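Local structure of binary enterotoxin of Clostridium perfringens component a (Clostridium perfringens, 5H04) at residues 216-221 with 342-347; 211-216 with 294-299. The protein is an ADP-ribosyltransferase toxin component that binds NADH and probably uses NAD(+) to modify a target protein in the host cell. One frame throughout, in Å; residues are numbered along the deposited sequence.

How the interactions relate
Along the chain, 211-216 follows strand 199-209 of the first sheet and continues into 216-221, which begins helix 218-234; Asn-216 belongs to both. Interaction 2 then closes a mostly helical loop of 77 residues when strand 293-299 of the second sheet returns to 211-216. Interaction 1 closes a longer one, of 120 residues, when 342-347 leaves strand 339-342. The segments alternate, so the two closures cross rather than nest, and their centres lie about 7 Å apart. They meet directly: Thr-342 O lies 2.7 Å from Tyr-296 N and Ser-345 N 2.8 Å from Glu-215 O, both probable hydrogen bonds. Together they tie the loop between strand 199-209 and helix 218-234 to the dinucleotide-binding part.

Interaction 1: 216-221 with 342-347; sequences NDVISA and TVLSNN. With NAI (1,4-dihydronicotinamide adenine dinucleotide), chain B.
The amide nitrogen of Asn-216 is held by two carbonyl oxygens: its ND2 donates to Asn-346 OD1 at 2.6 Å and also to the backbone O of Lys-58. This grip lies where the loop after strand 199-209 enters helix 218-234 and meets the loop following strand 339-342, in what is probably an ADP-ribosyltransferase exoenzyme fold. The two amide planes stand 84° apart. Asn-346 OD1 lies close to the plane of the Asn-216 amide, whereas ND2 approaches from above the Asn-346 carbonyl plane rather than along a lone pair; the N-H...O angle is 145°, so the short bond is also bent at the hydrogen. With chi1 of -63°, CG of Asn-216 lies beside its own backbone N, a rotation that brings the amide back to the loop although CB points away from it.

The other end of the Asn-346 amide is also tied down. Its ND2 donates to Asp-62 OD1 and to a water at 2.9 Å, and that water donates to Asn-216 O at 2.7 Å, so a direct and a water-mediated link join the same two residues. Ser-345 OG, nearby, has its hydrogen bond with Lys-58 O.

An apolar layer adjoins this polar one. Leu-344 splits its methyls over the first turn of the helix: CD1 meets Val-218 CG1 at 3.5 Å, while CD2 rests on Ala-221 CB at 3.8 Å. Ala-221, directed at the loop, is touched by Val-343 CG2 as well. The helix start is fixed by Asp-217 as N-cap, whose OD1 accepts from Ser-220 N at 3.0 Å. At the strand end of the loop, Thr-342 makes an ST turn, its OG1 accepting from Leu-344 N at 3.3 Å and also hydrogen-bonded with the backbone O of Glu-380 and of Tyr-381; its CG2 lies 3.9 Å from C4N of the dihydronicotinamide ring.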
# COMPACT_ATOMS: atom_id res chain seq x y z
N ASN A 216 8.04 -6.98 -5.47
CA ASN A 216 9.13 -7.94 -5.59
C ASN A 216 9.83 -7.92 -6.95
O ASN A 216 10.74 -8.73 -7.17
CB ASN A 216 8.62 -9.36 -5.30
CG ASN A 216 8.08 -9.54 -3.88
OD1 ASN A 216 7.08 -10.22 -3.67
ND2 ASN A 216 8.75 -8.93 -2.90
N ASP A 217 9.42 -7.03 -7.85
CA ASP A 217 9.85 -7.04 -9.26
C ASP A 217 11.21 -6.36 -9.38
O ASP A 217 11.31 -5.18 -9.70
CB ASP A 217 8.79 -6.36 -10.12
CG ASP A 217 9.10 -6.41 -11.61
OD1 ASP A 217 10.22 -6.81 -11.99
OD2 ASP A 217 8.22 -6.00 -12.40
N VAL A 218 12.27 -7.15 -9.18
CA VAL A 218 13.63 -6.60 -9.15
C VAL A 218 14.04 -6.08 -10.53
O VAL A 218 14.79 -5.10 -10.62
CB VAL A 218 14.62 -7.66 -8.63
CG1 VAL A 218 14.36 -7.94 -7.16
CG2 VAL A 218 14.51 -8.96 -9.42
N ILE A 219 13.56 -6.69 -11.61
CA ILE A 219 13.99 -6.28 -12.95
C ILE A 219 13.43 -4.90 -13.29
O ILE A 219 14.16 -4.02 -13.77
CB ILE A 219 13.56 -7.32 -14.00
CG1 ILE A 219 14.35 -8.62 -13.83
CG2 ILE A 219 13.76 -6.76 -15.41
CD1 ILE A 219 13.95 -9.69 -14.81
N SER A 220 12.13 -4.70 -13.08
CA SER A 220 11.53 -3.40 -13.34
C SER A 220 12.10 -2.33 -12.42
O SER A 220 12.37 -1.20 -12.86
CB SER A 220 10.01 -3.46 -13.18
OG SER A 220 9.41 -4.24 -14.20
N ALA A 221 12.29 -2.66 -11.15
CA ALA A 221 12.80 -1.70 -10.18
C ALA A 221 14.18 -1.19 -10.57
O ALA A 221 14.42 0.03 -10.61
CB ALA A 221 12.84 -2.36 -8.79
N THR A 342 13.76 1.41 0.29
CA THR A 342 14.03 0.54 -0.84
C THR A 342 12.76 0.43 -1.66
O THR A 342 11.65 0.44 -1.10
CB THR A 342 14.52 -0.85 -0.39
OG1 THR A 342 14.58 -1.73 -1.53
CG2 THR A 342 13.57 -1.45 0.61
N VAL A 343 12.91 0.34 -2.98
CA VAL A 343 11.71 0.21 -3.82
C VAL A 343 11.12 -1.19 -3.80
O VAL A 343 10.03 -1.40 -4.36
CB VAL A 343 11.99 0.64 -5.27
CG1 VAL A 343 12.38 2.12 -5.30
CG2 VAL A 343 13.09 -0.20 -5.88
N LEU A 344 11.79 -2.17 -3.18
CA LEU A 344 11.29 -3.53 -3.08
C LEU A 344 10.65 -3.77 -1.72
O LEU A 344 11.13 -3.26 -0.71
CB LEU A 344 12.42 -4.55 -3.27
CG LEU A 344 13.18 -4.43 -4.59
CD1 LEU A 344 14.26 -5.50 -4.64
CD2 LEU A 344 12.22 -4.55 -5.76
N SER A 345 9.59 -4.59 -1.70
CA SER A 345 8.93 -4.93 -0.45
C SER A 345 9.58 -6.10 0.29
O SER A 345 9.20 -6.35 1.43
CB SER A 345 7.45 -5.27 -0.71
OG SER A 345 7.32 -6.29 -1.68
N ASN A 346 10.53 -6.81 -0.34
CA ASN A 346 11.17 -7.96 0.30
C ASN A 346 11.74 -7.59 1.66
O ASN A 346 12.27 -6.49 1.84
CB ASN A 346 12.30 -8.51 -0.59
CG ASN A 346 11.89 -8.70 -2.05
OD1 ASN A 346 11.09 -7.95 -2.61
ND2 ASN A 346 12.49 -9.70 -2.69
N ASN A 347 11.64 -8.51 2.62
CA ASN A 347 12.38 -8.33 3.87
C ASN A 347 13.88 -8.44 3.59
O ASN A 347 14.31 -8.99 2.57
CB ASN A 347 11.92 -9.36 4.91
CG ASN A 347 12.38 -9.01 6.31
OD1 ASN A 347 13.00 -7.97 6.53
ND2 ASN A 347 12.07 -9.88 7.28
PA NAI B . 19.31 4.12 9.99
O1A NAI B . 20.39 5.19 10.33
O2A NAI B . 18.05 4.74 9.37
O5B NAI B . 18.84 3.34 11.34
C5B NAI B . 19.75 2.71 12.22
C4B NAI B . 19.08 2.71 13.63
O4B NAI B . 18.68 4.18 13.98
C3B NAI B . 17.99 2.04 13.63
O3B NAI B . 17.80 1.34 14.88
C2B NAI B . 16.76 3.13 13.49
O2B NAI B . 15.55 2.53 14.04
C1B NAI B . 17.14 4.17 14.11
N9A NAI B . 16.65 5.39 13.45
C8A NAI B . 16.84 5.77 12.16
N7A NAI B . 16.19 6.98 12.01
C5A NAI B . 15.61 7.31 13.21
C6A NAI B . 14.85 8.39 13.59
N6A NAI B . 14.38 9.55 12.91
N1A NAI B . 14.39 8.48 14.86
C2A NAI B . 14.67 7.49 15.76
N3A NAI B . 15.44 6.41 15.39
C4A NAI B . 15.90 6.33 14.12
O3 NAI B . 19.93 3.01 9.02
PN NAI B . 19.36 1.53 8.76
O1N NAI B . 17.89 1.50 8.57
O2N NAI B . 19.69 0.56 9.91
O5D NAI B . 20.04 1.08 7.38
C5D NAI B . 21.39 0.78 7.34
C4D NAI B . 21.81 0.60 5.97
O4D NAI B . 20.98 -0.22 5.32
C3D NAI B . 21.82 2.04 5.15
O3D NAI B . 22.99 2.02 4.20
C2D NAI B . 20.74 2.07 4.53
O2D NAI B . 20.77 2.94 3.33
C1D NAI B . 20.51 0.52 4.12
N1N NAI B . 19.24 0.24 3.86
C2N NAI B . 18.22 0.34 4.86
C3N NAI B . 16.78 -0.06 4.52
C7N NAI B . 15.76 -0.31 5.57
O7N NAI B . 14.67 -0.80 5.22
N7N NAI B . 16.01 0.01 6.92
C4N NAI B . 16.34 -0.19 3.06
C5N NAI B . 17.50 -0.66 2.18
C6N NAI B . 18.91 -0.21 2.53
O HOH W 1 12.31 -10.17 -5.59

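Interaction 2: 211-216 with 294-299; sequences QLNFEN and ITYRRM. With NAI (1,4-dihydronicotinamide adenine dinucleotide), chain B.
Asn-213 and Tyr-296 meet at about a right angle, with the amide and ring planes turned 38° from each other. Asn-213 OD1 sits at the edge of the phenol, near the ring plane, and accepts from Tyr-296 OH at 2.6 Å. The hydroxyl lies in the carbonyl plane on a lone pair, the C=O...O angle being 115°. CG of Asn-213 is anti to its backbone N (chi1 -179°), which extends the amide over the strand. A water in the ring plane donates to Tyr-296 OH at 2.7 Å and also joins Asn-213 ND2 to Glu-215 OE2, whose carboxylate forms a salt bridge with Lys-58.

Ile-294 lies on the same side of the strand as Tyr-296 and packs against the asparagine amide: the two side chains are oblique to each other, with Asn-213 CG 3.7 Å from Ile-294 CB. Gln-211 crosses Ile-294 nearly perpendicularly, bringing OE1 to 3.6 Å from CD1; that oxygen is also hydrogen-bonded with His-361. Segment 211-216 meets outermost strand 293-299 through the backbone bond from Ile-294 N to Leu-212 O, 2.9 Å, and through a water linking Phe-214 N with Ile-294 O.

Further along the strand, Arg-297 and Arg-298 bind the dinucleotide. Arg-297 NH1 donates to O1N of the nicotinamide-side phosphate at 2.9 Å, while its NE forms a salt bridge with Glu-303. Arg-298 holds the carboxamide with its backbone, N to O7N at 2.7 Å and O from N7N at 3.0 Å. An arginine following an aromatic residue on the first strand of the NAD-binding core is consistent with the Arg-Ser-Glu class of ADP-ribosyltransferases.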
# COMPACT_ATOMS: atom_id res chain seq x y z
N GLN A 211 -0.72 2.99 -8.74
CA GLN A 211 0.54 3.63 -8.36
C GLN A 211 1.72 2.76 -8.76
O GLN A 211 1.64 1.53 -8.74
CB GLN A 211 0.61 3.85 -6.85
CG GLN A 211 -0.60 4.49 -6.23
CD GLN A 211 -0.34 4.91 -4.81
OE1 GLN A 211 0.31 5.93 -4.56
NE2 GLN A 211 -0.79 4.09 -3.85
N LEU A 212 2.83 3.41 -9.10
CA LEU A 212 4.07 2.69 -9.35
C LEU A 212 4.57 2.07 -8.05
O LEU A 212 4.81 2.78 -7.06
CB LEU A 212 5.12 3.62 -9.95
CG LEU A 212 6.44 3.01 -10.39
CD1 LEU A 212 6.21 1.95 -11.45
CD2 LEU A 212 7.36 4.11 -10.90
N ASN A 213 4.71 0.75 -8.04
CA ASN A 213 4.96 0.00 -6.82
C ASN A 213 5.57 -1.33 -7.26
O ASN A 213 4.84 -2.22 -7.71
CB ASN A 213 3.67 -0.19 -6.04
CG ASN A 213 3.86 -0.93 -4.73
OD1 ASN A 213 4.97 -1.32 -4.40
ND2 ASN A 213 2.78 -1.13 -3.98
N PHE A 214 6.89 -1.45 -7.16
CA PHE A 214 7.56 -2.63 -7.72
C PHE A 214 7.39 -3.89 -6.87
O PHE A 214 7.53 -4.99 -7.42
CB PHE A 214 9.04 -2.31 -7.93
CG PHE A 214 9.25 -1.24 -8.93
CD1 PHE A 214 8.79 -1.40 -10.23
CD2 PHE A 214 9.86 -0.06 -8.59
CE1 PHE A 214 8.96 -0.40 -11.18
CE2 PHE A 214 10.04 0.95 -9.53
CZ PHE A 214 9.58 0.78 -10.82
N GLU A 215 7.08 -3.76 -5.58
CA GLU A 215 6.97 -4.90 -4.67
C GLU A 215 8.17 -5.83 -4.80
O GLU A 215 9.24 -5.50 -4.28
CB GLU A 215 5.64 -5.65 -4.89
CG GLU A 215 4.45 -4.80 -4.43
CD GLU A 215 3.14 -5.58 -4.27
OE1 GLU A 215 3.05 -6.73 -4.75
OE2 GLU A 215 2.21 -5.03 -3.64
N ASN A 216 8.04 -6.98 -5.47
CA ASN A 216 9.13 -7.94 -5.59
C ASN A 216 9.83 -7.92 -6.95
O ASN A 216 10.74 -8.73 -7.17
CB ASN A 216 8.62 -9.36 -5.30
CG ASN A 216 8.08 -9.54 -3.88
OD1 ASN A 216 7.08 -10.22 -3.67
ND2 ASN A 216 8.75 -8.93 -2.90
N ILE A 294 5.86 4.13 -4.68
CA ILE A 294 5.84 3.51 -3.37
C ILE A 294 7.24 3.02 -3.04
O ILE A 294 7.87 2.32 -3.85
CB ILE A 294 4.83 2.35 -3.32
CG1 ILE A 294 3.42 2.85 -3.67
CG2 ILE A 294 4.89 1.63 -1.97
CD1 ILE A 294 2.96 4.07 -2.89
N THR A 295 7.73 3.34 -1.84
CA THR A 295 8.99 2.77 -1.37
C THR A 295 8.77 2.19 0.02
O THR A 295 7.71 2.38 0.63
CB THR A 295 10.15 3.79 -1.35
OG1 THR A 295 9.90 4.80 -0.36
CG2 THR A 295 10.32 4.45 -2.71
N TYR A 296 9.77 1.45 0.51
CA TYR A 296 9.61 0.66 1.73
C TYR A 296 10.76 0.89 2.70
O TYR A 296 11.88 1.23 2.30
CB TYR A 296 9.51 -0.84 1.42
CG TYR A 296 8.35 -1.18 0.53
CD1 TYR A 296 8.47 -1.12 -0.85
CD2 TYR A 296 7.14 -1.58 1.07
CE1 TYR A 296 7.40 -1.44 -1.68
CE2 TYR A 296 6.05 -1.90 0.25
CZ TYR A 296 6.20 -1.83 -1.12
OH TYR A 296 5.14 -2.14 -1.93
N ARG A 297 10.49 0.67 3.98
CA ARG A 297 11.56 0.75 4.97
C ARG A 297 11.27 -0.20 6.12
O ARG A 297 10.16 -0.20 6.67
CB ARG A 297 11.74 2.18 5.50
CG ARG A 297 12.79 2.28 6.61
CD ARG A 297 13.04 3.73 7.09
NE ARG A 297 13.77 3.71 8.35
CZ ARG A 297 15.07 3.41 8.45
NH1 ARG A 297 15.77 3.14 7.36
NH2 ARG A 297 15.66 3.37 9.64
N ARG A 298 12.26 -1.03 6.47
CA ARG A 298 12.18 -1.82 7.70
C ARG A 298 12.62 -0.91 8.84
O ARG A 298 13.79 -0.51 8.91
CB ARG A 298 13.05 -3.07 7.59
CG ARG A 298 12.57 -4.00 6.48
CD ARG A 298 11.09 -4.33 6.65
NE ARG A 298 10.54 -4.97 5.46
CZ ARG A 298 9.97 -6.17 5.44
NH1 ARG A 298 9.85 -6.87 6.56
NH2 ARG A 298 9.50 -6.66 4.30
N MET A 299 11.68 -0.55 9.71
CA MET A 299 11.90 0.49 10.70
C MET A 299 12.22 -0.14 12.05
O MET A 299 11.65 -1.17 12.43
CB MET A 299 10.66 1.39 10.84
CG MET A 299 10.29 2.14 9.56
SD MET A 299 8.75 3.07 9.71
CE MET A 299 9.34 4.61 10.39
PA NAI B . 19.31 4.12 9.99
O1A NAI B . 20.39 5.19 10.33
O2A NAI B . 18.05 4.74 9.37
O5B NAI B . 18.84 3.34 11.34
C5B NAI B . 19.75 2.71 12.22
C4B NAI B . 19.08 2.71 13.63
O4B NAI B . 18.68 4.18 13.98
C3B NAI B . 17.99 2.04 13.63
O3B NAI B . 17.80 1.34 14.88
C2B NAI B . 16.76 3.13 13.49
O2B NAI B . 15.55 2.53 14.04
C1B NAI B . 17.14 4.17 14.11
N9A NAI B . 16.65 5.39 13.45
C8A NAI B . 16.84 5.77 12.16
N7A NAI B . 16.19 6.98 12.01
C5A NAI B . 15.61 7.31 13.21
C6A NAI B . 14.85 8.39 13.59
N6A NAI B . 14.38 9.55 12.91
N1A NAI B . 14.39 8.48 14.86
C2A NAI B . 14.67 7.49 15.76
N3A NAI B . 15.44 6.41 15.39
C4A NAI B . 15.90 6.33 14.12
O3 NAI B . 19.93 3.01 9.02
PN NAI B . 19.36 1.53 8.76
O1N NAI B . 17.89 1.50 8.57
O2N NAI B . 19.69 0.56 9.91
O5D NAI B . 20.04 1.08 7.38
C5D NAI B . 21.39 0.78 7.34
C4D NAI B . 21.81 0.60 5.97
O4D NAI B . 20.98 -0.22 5.32
C3D NAI B . 21.82 2.04 5.15
O3D NAI B . 22.99 2.02 4.20
C2D NAI B . 20.74 2.07 4.53
O2D NAI B . 20.77 2.94 3.33
C1D NAI B . 20.51 0.52 4.12
N1N NAI B . 19.24 0.24 3.86
C2N NAI B . 18.22 0.34 4.86
C3N NAI B . 16.78 -0.06 4.52
C7N NAI B . 15.76 -0.31 5.57
O7N NAI B . 14.67 -0.80 5.22
N7N NAI B . 16.01 0.01 6.92
C4N NAI B . 16.34 -0.19 3.06
C5N NAI B . 17.50 -0.66 2.18
C6N NAI B . 18.91 -0.21 2.53
O HOH W 2 2.65 -3.10 -1.53
O HOH W 3 8.26 0.28 -5.54